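Side-chain contacts in pyocin S8 (Pseudomonas aeruginosa, PDB 6W0V), which is a bacteriocin whose C-terminal H-N-H nuclease domain, crystallised here in mutant form with its cognate immunity protein, probably kills target cells by cleaving their DNA: residues A[35-39]-A[40-44]; A[47-50]-A[51-55]; A[99-102]-A[103-106]. The protein carries 1 engineered substitution. All coordinates share one frame; numbering follows the deposited sequence.

Contact 1: residues A[35-39]-A[40-44]; sequences DQLRG and KEFKS
With CG beside the backbone N and anti to the carbonyl carbon (chi1 -62°), Lys40 sends a fully extended chain back along the preceding residues, and Phe42, at the same first torsion, brings its ring back to Leu37. Both side chains fold back toward a type II beta turn that runs from Leu37 to Lys40 and leads from helix 31-37 into the short strand 41-42 of the colicin/pyocin DNase domain. The turn is closed by Lys40 N, which donates to Leu37 O at 2.9 Å, and Gly39 occupies its third position with the positive phi (83°) that glycine readily adopts. Beyond the turn the lysine ammonium bonds to a second carbonyl: Lys40 NZ lies 2.7 Å from Gln36 O, tilted from the carbonyl plane. The methylenes CD and CE also pass close to this oxygen, so the aliphatic chain runs alongside the backbone of Gln36 and Leu37 before the charge meets its acceptor. A separate salt bridge ties the turn to the helix from within 35-39, where Arg38 NH2 points straight at Asp35 OD1 at 2.8 Å, the oxygen lying in the guanidinium plane; Arg38 NH1 is held by Gly8 O. On the buried side Leu37 and Phe42 cross at about a right angle, and both also pack against Phe48 of helix 45-57. The branch that touches is CD2 of Leu37, 3.7 Å from CZ of Phe42. Leu37 O serves twice, accepting the turn bond and also meeting the edge of the phenyl ring, near its plane, 3.3 Å from Phe42 CE2.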
ATOM      1  N   ASP A  35      -1.143 -18.775  -7.965  1.00 18.35           N
ATOM      2  CA  ASP A  35      -0.723 -19.326  -9.279  1.00 20.19           C
ATOM      3  C   ASP A  35       0.571 -18.668  -9.753  1.00 18.38           C
ATOM      4  O   ASP A  35       1.329 -19.329 -10.460  1.00 21.37           O
ATOM      5  CB  ASP A  35      -1.815 -19.157 -10.328  1.00 22.23           C
ATOM      6  CG  ASP A  35      -3.021 -20.042 -10.087  1.00 24.54           C
ATOM      7  OD1 ASP A  35      -2.892 -21.024  -9.336  1.00 24.09           O
ATOM      8  OD2 ASP A  35      -4.075 -19.742 -10.649  1.00 26.71           O
ATOM      9  N   GLN A  36       0.794 -17.405  -9.404  1.00 18.25           N
ATOM     10  CA  GLN A  36       1.947 -16.616  -9.903  1.00 19.43           C
ATOM     11  C   GLN A  36       3.153 -16.789  -8.989  1.00 17.97           C
ATOM     12  O   GLN A  36       4.223 -16.283  -9.332  1.00 19.44           O
ATOM     13  CB  GLN A  36       1.583 -15.134  -9.975  1.00 20.17           C
ATOM     14  CG  GLN A  36       0.417 -14.846 -10.907  1.00 23.90           C
ATOM     15  CD  GLN A  36       0.644 -15.480 -12.256  1.00 24.98           C
ATOM     16  OE1 GLN A  36       1.761 -15.497 -12.771  1.00 29.02           O
ATOM     17  NE2 GLN A  36      -0.411 -16.034 -12.829  1.00 29.00           N
ATOM     18  N   LEU A  37       2.985 -17.470  -7.858  1.00 15.29           N
ATOM     19  CA  LEU A  37       4.057 -17.538  -6.841  1.00 15.84           C
ATOM     20  C   LEU A  37       4.427 -18.986  -6.607  1.00 15.83           C
ATOM     21  O   LEU A  37       5.620 -19.259  -6.485  1.00 15.79           O
ATOM     22  CB  LEU A  37       3.561 -16.892  -5.553  1.00 15.53           C
ATOM     23  CG  LEU A  37       3.135 -15.439  -5.707  1.00 16.27           C
ATOM     24  CD1 LEU A  37       2.402 -14.984  -4.463  1.00 17.94           C
ATOM     25  CD2 LEU A  37       4.336 -14.555  -5.998  1.00 17.01           C
ATOM     26  N   ARG A  38       3.417 -19.843  -6.548  1.00 15.24           N
ATOM     27  CA  ARG A  38       3.598 -21.258  -6.192  1.00 15.56           C
ATOM     28  C   ARG A  38       4.687 -21.860  -7.073  1.00 15.72           C
ATOM     29  O   ARG A  38       4.638 -21.722  -8.301  1.00 16.16           O
ATOM     30  CB  ARG A  38       2.286 -22.012  -6.361  1.00 16.08           C
ATOM     31  CG  ARG A  38       2.442 -23.495  -6.085  1.00 16.59           C
ATOM     32  CD  ARG A  38       1.144 -24.226  -6.246  1.00 18.99           C
ATOM     33  NE  ARG A  38       0.539 -23.928  -7.533  1.00 19.23           N
ATOM     34  CZ  ARG A  38      -0.449 -23.066  -7.737  1.00 19.82           C
ATOM     35  NH1 ARG A  38      -0.948 -22.359  -6.736  1.00 19.47           N
ATOM     36  NH2 ARG A  38      -0.912 -22.902  -8.964  1.00 22.75           N
ATOM     37  N   GLY A  39       5.636 -22.538  -6.436  1.00 14.67           N
ATOM     38  CA  GLY A  39       6.678 -23.292  -7.146  1.00 16.82           C
ATOM     39  C   GLY A  39       7.835 -22.414  -7.573  1.00 16.16           C
ATOM     40  O   GLY A  39       8.855 -22.949  -8.075  1.00 17.09           O
ATOM     41  N   LYS A  40       7.722 -21.108  -7.396  1.00 15.77           N
ATOM     42  CA  LYS A  40       8.837 -20.221  -7.750  1.00 16.13           C
ATOM     43  C   LYS A  40       9.752 -20.082  -6.549  1.00 14.86           C
ATOM     44  O   LYS A  40       9.277 -20.233  -5.398  1.00 14.62           O
ATOM     45  CB  LYS A  40       8.313 -18.866  -8.211  1.00 16.32           C
ATOM     46  CG  LYS A  40       7.450 -18.949  -9.452  1.00 18.42           C
ATOM     47  CD  LYS A  40       7.058 -17.595  -9.946  1.00 19.92           C
ATOM     48  CE  LYS A  40       6.338 -17.653 -11.272  1.00 22.59           C
ATOM     49  NZ  LYS A  40       5.747 -16.340 -11.608  1.00 25.37           N
ATOM     50  N   GLU A  41      11.009 -19.786  -6.834  1.00 16.06           N
ATOM     51  CA  GLU A  41      12.009 -19.477  -5.799  1.00 17.16           C
ATOM     52  C   GLU A  41      11.806 -18.015  -5.415  1.00 15.16           C
ATOM     53  O   GLU A  41      11.553 -17.180  -6.301  1.00 16.57           O
ATOM     54  CB  GLU A  41      13.438 -19.691  -6.287  1.00 20.40           C
ATOM     55  CG  GLU A  41      14.467 -19.389  -5.214  1.00 24.92           C
ATOM     56  CD  GLU A  41      15.894 -19.245  -5.704  1.00 29.45           C
ATOM     57  OE1 GLU A  41      16.778 -19.876  -5.100  1.00 35.48           O
ATOM     58  OE2 GLU A  41      16.121 -18.485  -6.667  1.00 29.75           O
ATOM     59  N   PHE A  42      11.895 -17.747  -4.128  1.00 14.27           N
ATOM     60  CA  PHE A  42      11.962 -16.395  -3.553  1.00 14.33           C
ATOM     61  C   PHE A  42      13.261 -16.269  -2.803  1.00 14.63           C
ATOM     62  O   PHE A  42      13.651 -17.219  -2.139  1.00 16.09           O
ATOM     63  CB  PHE A  42      10.733 -16.144  -2.702  1.00 14.96           C
ATOM     64  CG  PHE A  42       9.536 -16.223  -3.594  1.00 14.62           C
ATOM     65  CD1 PHE A  42       9.169 -15.132  -4.356  1.00 14.49           C
ATOM     66  CD2 PHE A  42       8.888 -17.426  -3.787  1.00 15.25           C
ATOM     67  CE1 PHE A  42       8.103 -15.231  -5.223  1.00 15.66           C
ATOM     68  CE2 PHE A  42       7.815 -17.517  -4.650  1.00 14.56           C
ATOM     69  CZ  PHE A  42       7.430 -16.416  -5.369  1.00 14.65           C
ATOM     70  N   LYS A  43      13.943 -15.154  -2.976  1.00 14.91           N
ATOM     71  CA  LYS A  43      15.292 -14.982  -2.400  1.00 17.02           C
ATOM     72  C   LYS A  43      15.151 -14.511  -0.964  1.00 16.29           C
ATOM     73  O   LYS A  43      16.121 -14.557  -0.228  1.00 18.35           O
ATOM     74  CB  LYS A  43      16.087 -13.989  -3.240  1.00 17.40           C
ATOM     75  CG  LYS A  43      16.311 -14.437  -4.672  1.00 18.87           C
ATOM     76  CD  LYS A  43      16.800 -15.850  -4.782  1.00 19.96           C
ATOM     77  CE  LYS A  43      18.052 -16.092  -3.970  1.00 21.87           C
ATOM     78  NZ  LYS A  43      19.189 -15.262  -4.434  1.00 23.07           N
ATOM     79  N   SER A  44      13.978 -13.997  -0.626  1.00 14.46           N
ATOM     80  CA  SER A  44      13.725 -13.336   0.663  1.00 15.37           C
ATOM     81  C   SER A  44      12.238 -13.097   0.785  1.00 13.79           C
ATOM     82  O   SER A  44      11.507 -13.211  -0.225  1.00 13.71           O
ATOM     83  CB  SER A  44      14.450 -12.040   0.762  1.00 14.44           C
ATOM     84  OG  SER A  44      13.887 -11.122  -0.153  1.00 15.61           O
TER

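Contact 2: residues A[47-50]-A[51-55]; sequences DFRE and QFWVA
Asp47 and Gln51, one helical turn apart, are joined by a nearly straight hydrogen bond of 2.7 Å from Gln51 NE2 to Asp47 OD1. The oxygen is approached from its syn side but well out of the carboxylate plane; the two flat groups are turned 50° against each other, and on the glutamine side the bond lies in the amide plane. A water lies close to Asp47 OD2 and accepts weakly from Gln51 NE2. Asp47 OD2 also accepts from Lys43 N, so the carboxylate links the residues before the helix to its first turns. Behind this pair Gln51 N donates to Asp47 O at 2.9 Å. The same i to i+4 pattern repeats from Phe52 N to Phe48 O, from Trp53 N to Arg49 O and from Val54 N to Glu50 O, making this the body of alpha-helix 45-57 in the nuclease domain. Arg49 bends at chi2 (-96°), which lays its CD at the edge of the indole, 3.6 Å from Trp53 CD1, while its NH2 bonds to Gly77 O and forms a long, weak ion pair with Glu27 of the immunity protein. Phe52 CD1 sits over the indole face, 3.5 Å above the plane of Trp53. On the buried flank CE2 of Phe48 touches CD2 of Phe52 at 3.9 Å; Phe48 packs on Leu114, and Phe52 and Trp53 on Ile96 and Val116.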
ATOM      1  N   ASP A  47      11.378 -10.379  -1.546  1.00 13.15           N
ATOM      2  CA  ASP A  47      11.224 -10.834  -2.942  1.00 12.96           C
ATOM      3  C   ASP A  47       9.817 -11.401  -3.116  1.00 12.15           C
ATOM      4  O   ASP A  47       9.090 -11.050  -4.043  1.00 13.90           O
ATOM      5  CB  ASP A  47      12.285 -11.873  -3.243  1.00 12.97           C
ATOM      6  CG  ASP A  47      12.228 -12.412  -4.645  1.00 13.99           C
ATOM      7  OD1 ASP A  47      11.642 -11.758  -5.507  1.00 14.54           O
ATOM      8  OD2 ASP A  47      12.785 -13.472  -4.848  1.00 14.02           O
ATOM      9  N   PHE A  48       9.394 -12.224  -2.178  1.00 12.79           N
ATOM     10  CA  PHE A  48       8.054 -12.823  -2.242  1.00 12.93           C
ATOM     11  C   PHE A  48       7.015 -11.713  -2.178  1.00 12.29           C
ATOM     12  O   PHE A  48       6.076 -11.722  -2.956  1.00 13.14           O
ATOM     13  CB  PHE A  48       7.855 -13.782  -1.080  1.00 13.88           C
ATOM     14  CG  PHE A  48       6.477 -14.373  -1.064  1.00 13.81           C
ATOM     15  CD1 PHE A  48       6.193 -15.526  -1.772  1.00 14.86           C
ATOM     16  CD2 PHE A  48       5.463 -13.761  -0.358  1.00 14.13           C
ATOM     17  CE1 PHE A  48       4.914 -16.056  -1.771  1.00 15.42           C
ATOM     18  CE2 PHE A  48       4.187 -14.292  -0.359  1.00 15.51           C
ATOM     19  CZ  PHE A  48       3.919 -15.452  -1.046  1.00 15.55           C
ATOM     20  N   ARG A  49       7.171 -10.826  -1.211  1.00 13.01           N
ATOM     21  CA  ARG A  49       6.190  -9.744  -1.011  1.00 12.99           C
ATOM     22  C   ARG A  49       6.108  -8.945  -2.308  1.00 13.55           C
ATOM     23  O   ARG A  49       5.000  -8.580  -2.723  1.00 13.61           O
ATOM     24  CB  ARG A  49       6.594  -8.872   0.171  1.00 13.49           C
ATOM     25  CG  ARG A  49       5.653  -7.697   0.360  1.00 14.11           C
ATOM     26  CD  ARG A  49       6.211  -6.475  -0.308  1.00 15.29           C
ATOM     27  NE  ARG A  49       7.362  -6.018   0.443  1.00 16.53           N
ATOM     28  CZ  ARG A  49       8.216  -5.117  -0.008  1.00 15.96           C
ATOM     29  NH1 ARG A  49       9.238  -4.735   0.734  1.00 18.47           N
ATOM     30  NH2 ARG A  49       8.030  -4.589  -1.205  1.00 16.80           N
ATOM     31  N   GLU A  50       7.250  -8.642  -2.902  1.00 12.46           N
ATOM     32  CA  GLU A  50       7.258  -7.846  -4.147  1.00 12.62           C
ATOM     33  C   GLU A  50       6.526  -8.615  -5.237  1.00 12.17           C
ATOM     34  O   GLU A  50       5.672  -8.071  -5.906  1.00 13.28           O
ATOM     35  CB  GLU A  50       8.672  -7.552  -4.592  1.00 13.91           C
ATOM     36  CG  GLU A  50       9.320  -6.517  -3.733  1.00 14.26           C
ATOM     37  CD  GLU A  50      10.694  -6.133  -4.221  1.00 14.41           C
ATOM     38  OE1 GLU A  50      11.126  -6.682  -5.256  1.00 17.26           O
ATOM     39  OE2 GLU A  50      11.319  -5.292  -3.569  1.00 17.30           O
ATOM     40  N   GLN A  51       6.868  -9.872  -5.435  1.00 12.62           N
ATOM     41  CA  GLN A  51       6.268 -10.624  -6.548  1.00 13.02           C
ATOM     42  C   GLN A  51       4.782 -10.774  -6.267  1.00 12.63           C
ATOM     43  O   GLN A  51       3.998 -10.785  -7.199  1.00 14.14           O
ATOM     44  CB  GLN A  51       6.972 -11.958  -6.700  1.00 13.56           C
ATOM     45  CG  GLN A  51       8.409 -11.773  -7.138  1.00 14.30           C
ATOM     46  CD  GLN A  51       8.989 -13.072  -7.618  1.00 15.62           C
ATOM     47  OE1 GLN A  51       8.299 -13.863  -8.254  1.00 16.83           O
ATOM     48  NE2 GLN A  51      10.249 -13.297  -7.279  1.00 16.84           N
ATOM     49  N   PHE A  52       4.432 -10.890  -4.998  1.00 12.89           N
ATOM     50  CA  PHE A  52       3.033 -10.991  -4.546  1.00 13.03           C
ATOM     51  C   PHE A  52       2.281  -9.760  -5.042  1.00 13.72           C
ATOM     52  O   PHE A  52       1.288  -9.861  -5.772  1.00 14.35           O
ATOM     53  CB  PHE A  52       3.045 -11.116  -3.030  1.00 14.27           C
ATOM     54  CG  PHE A  52       1.692 -11.172  -2.403  1.00 15.17           C
ATOM     55  CD1 PHE A  52       0.943 -10.023  -2.234  1.00 14.35           C
ATOM     56  CD2 PHE A  52       1.181 -12.382  -1.977  1.00 17.44           C
ATOM     57  CE1 PHE A  52      -0.295 -10.089  -1.629  1.00 16.85           C
ATOM     58  CE2 PHE A  52      -0.054 -12.448  -1.369  1.00 18.19           C
ATOM     59  CZ  PHE A  52      -0.791 -11.301  -1.203  1.00 17.07           C
ATOM     60  N   TRP A  53       2.783  -8.603  -4.666  1.00 13.16           N
ATOM     61  CA  TRP A  53       2.056  -7.361  -5.000  1.00 12.44           C
ATOM     62  C   TRP A  53       2.149  -7.093  -6.489  1.00 12.88           C
ATOM     63  O   TRP A  53       1.182  -6.571  -7.028  1.00 14.18           O
ATOM     64  CB  TRP A  53       2.569  -6.204  -4.172  1.00 13.07           C
ATOM     65  CG  TRP A  53       2.128  -6.360  -2.761  1.00 12.94           C
ATOM     66  CD1 TRP A  53       2.923  -6.520  -1.673  1.00 12.65           C
ATOM     67  CD2 TRP A  53       0.777  -6.463  -2.294  1.00 12.82           C
ATOM     68  NE1 TRP A  53       2.161  -6.663  -0.554  1.00 13.26           N
ATOM     69  CE2 TRP A  53       0.839  -6.629  -0.899  1.00 13.29           C
ATOM     70  CE3 TRP A  53      -0.477  -6.379  -2.899  1.00 14.24           C
ATOM     71  CZ2 TRP A  53      -0.301  -6.712  -0.108  1.00 14.36           C
ATOM     72  CZ3 TRP A  53      -1.603  -6.473  -2.119  1.00 14.65           C
ATOM     73  CH2 TRP A  53      -1.515  -6.643  -0.742  1.00 15.11           C
ATOM     74  N   VAL A  54       3.257  -7.443  -7.123  1.00 12.52           N
ATOM     75  CA  VAL A  54       3.364  -7.326  -8.598  1.00 13.50           C
ATOM     76  C   VAL A  54       2.273  -8.183  -9.220  1.00 13.76           C
ATOM     77  O   VAL A  54       1.619  -7.740 -10.148  1.00 16.04           O
ATOM     78  CB  VAL A  54       4.756  -7.716  -9.100  1.00 14.64           C
ATOM     79  CG1 VAL A  54       4.777  -7.963 -10.595  1.00 15.27           C
ATOM     80  CG2 VAL A  54       5.771  -6.665  -8.706  1.00 14.81           C
ATOM     81  N   ALA A  55       2.084  -9.394  -8.721  1.00 14.38           N
ATOM     82  CA  ALA A  55       1.077 -10.315  -9.267  1.00 15.44           C
ATOM     83  C   ALA A  55      -0.302  -9.695  -9.063  1.00 15.07           C
ATOM     84  O   ALA A  55      -1.119  -9.778  -9.968  1.00 16.66           O
ATOM     85  CB  ALA A  55       1.203 -11.654  -8.604  1.00 15.90           C
TER
HETATM   86  O   HOH W   1      12.898 -14.967  -6.885  1.00 14.85           O

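Contact 3: residues A[99-102]-A[103-106]; sequences VVQI and SQGG
Val100 meets Gly106 through its CG1 branch, which stands anti to the backbone N (chi1 176°) and comes tightly to 3.4 Å from Gly106 CA. Its carbonyl takes part too: Gly106 CA gives a CA-H...O contact to Val100 O at 3.2 Å, and a CB on Gly106 would collide with that oxygen. At Gln101 the backbone oxygen is gripped twice, by Gln104 N and by Gly106 N, both at 2.8 Å and from opposite faces of the carbonyl plane. The side chains of Gln101 and Gln104 lie side by side, pointing the same way, with their amide planes 80° apart. Ile102 O accepts from Gly105 N at 2.9 Å, the donor well above the carbonyl plane, and CD1 of Ile102 lies against Gly106 O. A water bridges the two carbonyls, donating to Ile102 O at 2.6 Å and to Gly106 O. With Gly105 at positive phi, the 6→1 bond to Gln101 O and the 5→2 bond to Ile102 O form a Schellman motif. This exposed turn sits between antiparallel strands 95-98 and 114-117, which with helix 119-122 are consistent with the beta-beta-alpha unit of H-N-H nucleases; Asn113 OD1 accepts from Val100 N just ahead of the second strand.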
ATOM      1  N   VAL A  99      -0.074 -16.994   9.243  1.00 22.25           N
ATOM      2  CA  VAL A  99      -1.149 -17.463  10.161  1.00 24.18           C
ATOM      3  C   VAL A  99      -0.489 -18.288  11.261  1.00 25.14           C
ATOM      4  O   VAL A  99      -0.719 -18.002  12.450  1.00 27.09           O
ATOM      5  CB  VAL A  99      -2.227 -18.267   9.417  1.00 24.91           C
ATOM      6  CG1 VAL A  99      -3.230 -18.878  10.382  1.00 27.59           C
ATOM      7  CG2 VAL A  99      -2.932 -17.400   8.393  1.00 23.32           C
ATOM      8  N   VAL A 100       0.300 -19.277  10.857  1.00 25.08           N
ATOM      9  CA  VAL A 100       1.241 -19.970  11.777  1.00 26.25           C
ATOM     10  C   VAL A 100       2.525 -19.153  11.731  1.00 25.13           C
ATOM     11  O   VAL A 100       3.112 -19.022  10.640  1.00 22.74           O
ATOM     12  CB  VAL A 100       1.484 -21.439  11.392  1.00 26.48           C
ATOM     13  CG1 VAL A 100       2.525 -22.078  12.298  1.00 28.30           C
ATOM     14  CG2 VAL A 100       0.193 -22.239  11.401  1.00 29.94           C
ATOM     15  N   GLN A 101       2.922 -18.609  12.869  1.00 28.27           N
ATOM     16  CA  GLN A 101       4.101 -17.725  12.957  1.00 28.83           C
ATOM     17  C   GLN A 101       5.341 -18.523  12.554  1.00 27.73           C
ATOM     18  O   GLN A 101       5.448 -19.717  12.912  1.00 27.59           O
ATOM     19  CB  GLN A 101       4.179 -17.135  14.359  1.00 33.84           C
ATOM     20  CG  GLN A 101       2.977 -16.261  14.679  1.00 37.57           C
ATOM     21  CD  GLN A 101       2.979 -15.776  16.107  1.00 41.73           C
ATOM     22  OE1 GLN A 101       3.966 -15.905  16.826  1.00 47.54           O
ATOM     23  NE2 GLN A 101       1.860 -15.209  16.530  1.00 46.57           N
ATOM     24  N   ILE A 102       6.250 -17.872  11.840  1.00 28.51           N
ATOM     25  CA  ILE A 102       7.527 -18.489  11.387  1.00 28.38           C
ATOM     26  C   ILE A 102       8.256 -19.025  12.615  1.00 31.31           C
ATOM     27  O   ILE A 102       8.759 -20.145  12.538  1.00 32.77           O
ATOM     28  CB  ILE A 102       8.371 -17.465  10.612  1.00 30.99           C
ATOM     29  CG1 ILE A 102       7.545 -16.842   9.486  1.00 31.32           C
ATOM     30  CG2 ILE A 102       9.658 -18.098  10.109  1.00 30.62           C
ATOM     31  CD1 ILE A 102       6.472 -17.760   8.949  1.00 29.39           C
ATOM     32  N   SER A 103       8.253 -18.256  13.706  1.00 34.60           N
ATOM     33  CA  SER A 103       8.884 -18.605  15.007  1.00 36.92           C
ATOM     34  C   SER A 103       8.286 -19.898  15.577  1.00 39.19           C
ATOM     35  O   SER A 103       8.969 -20.540  16.393  1.00 42.88           O
ATOM     36  CB  SER A 103       8.743 -17.473  15.988  1.00 40.40           C
ATOM     37  OG  SER A 103       7.381 -17.283  16.343  1.00 40.92           O
ATOM     38  N   GLN A 104       7.059 -20.248  15.182  1.00 36.55           N
ATOM     39  CA  GLN A 104       6.349 -21.471  15.645  1.00 36.60           C
ATOM     40  C   GLN A 104       6.316 -22.522  14.527  1.00 34.84           C
ATOM     41  O   GLN A 104       5.439 -23.409  14.580  1.00 35.91           O
ATOM     42  CB  GLN A 104       4.945 -21.107  16.122  1.00 39.62           C
ATOM     43  CG  GLN A 104       4.950 -20.054  17.222  1.00 45.84           C
ATOM     44  CD  GLN A 104       3.742 -20.139  18.121  1.00 49.90           C
ATOM     45  OE1 GLN A 104       3.288 -19.140  18.675  1.00 59.32           O
ATOM     46  NE2 GLN A 104       3.214 -21.341  18.286  1.00 53.10           N
ATOM     47  N   GLY A 105       7.254 -22.448  13.578  1.00 29.58           N
ATOM     48  CA  GLY A 105       7.393 -23.427  12.484  1.00 30.32           C
ATOM     49  C   GLY A 105       6.469 -23.114  11.325  1.00 27.20           C
ATOM     50  O   GLY A 105       6.295 -23.980  10.447  1.00 26.61           O
ATOM     51  N   GLY A 106       5.895 -21.911  11.304  1.00 24.14           N
ATOM     52  CA  GLY A 106       5.119 -21.432  10.152  1.00 24.62           C
ATOM     53  C   GLY A 106       5.996 -21.402   8.917  1.00 21.97           C
ATOM     54  O   GLY A 106       7.172 -21.000   9.035  1.00 24.19           O
TER
HETATM   55  O   HOH W   2       9.329 -21.657  10.444  1.00 37.25           O

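In the fold
Along the chain the three contacts come in series, none nesting in or crossing another; contacts 1 and 3 each close a short turn, while contact 2 lies within a helix. Contact 1 turns the chain from helix 31-37 into strand 41-42, which pairs antiparallel with strand 4-5. Helix 45-57 follows at once and carries contact 2, so contacts 1 and 2 touch: Phe42 CD1 lies 3.3 Å from Phe48 CA, and Gln36 meets Ala55. Their packing joins helix 31-37 to helix 45-57, whose buried residues also reach strands 95-98 and 114-117. Contact 3 folds the loop linking those two strands, with its centre about 20 Å from that of contact 2 and no direct touch to either earlier contact.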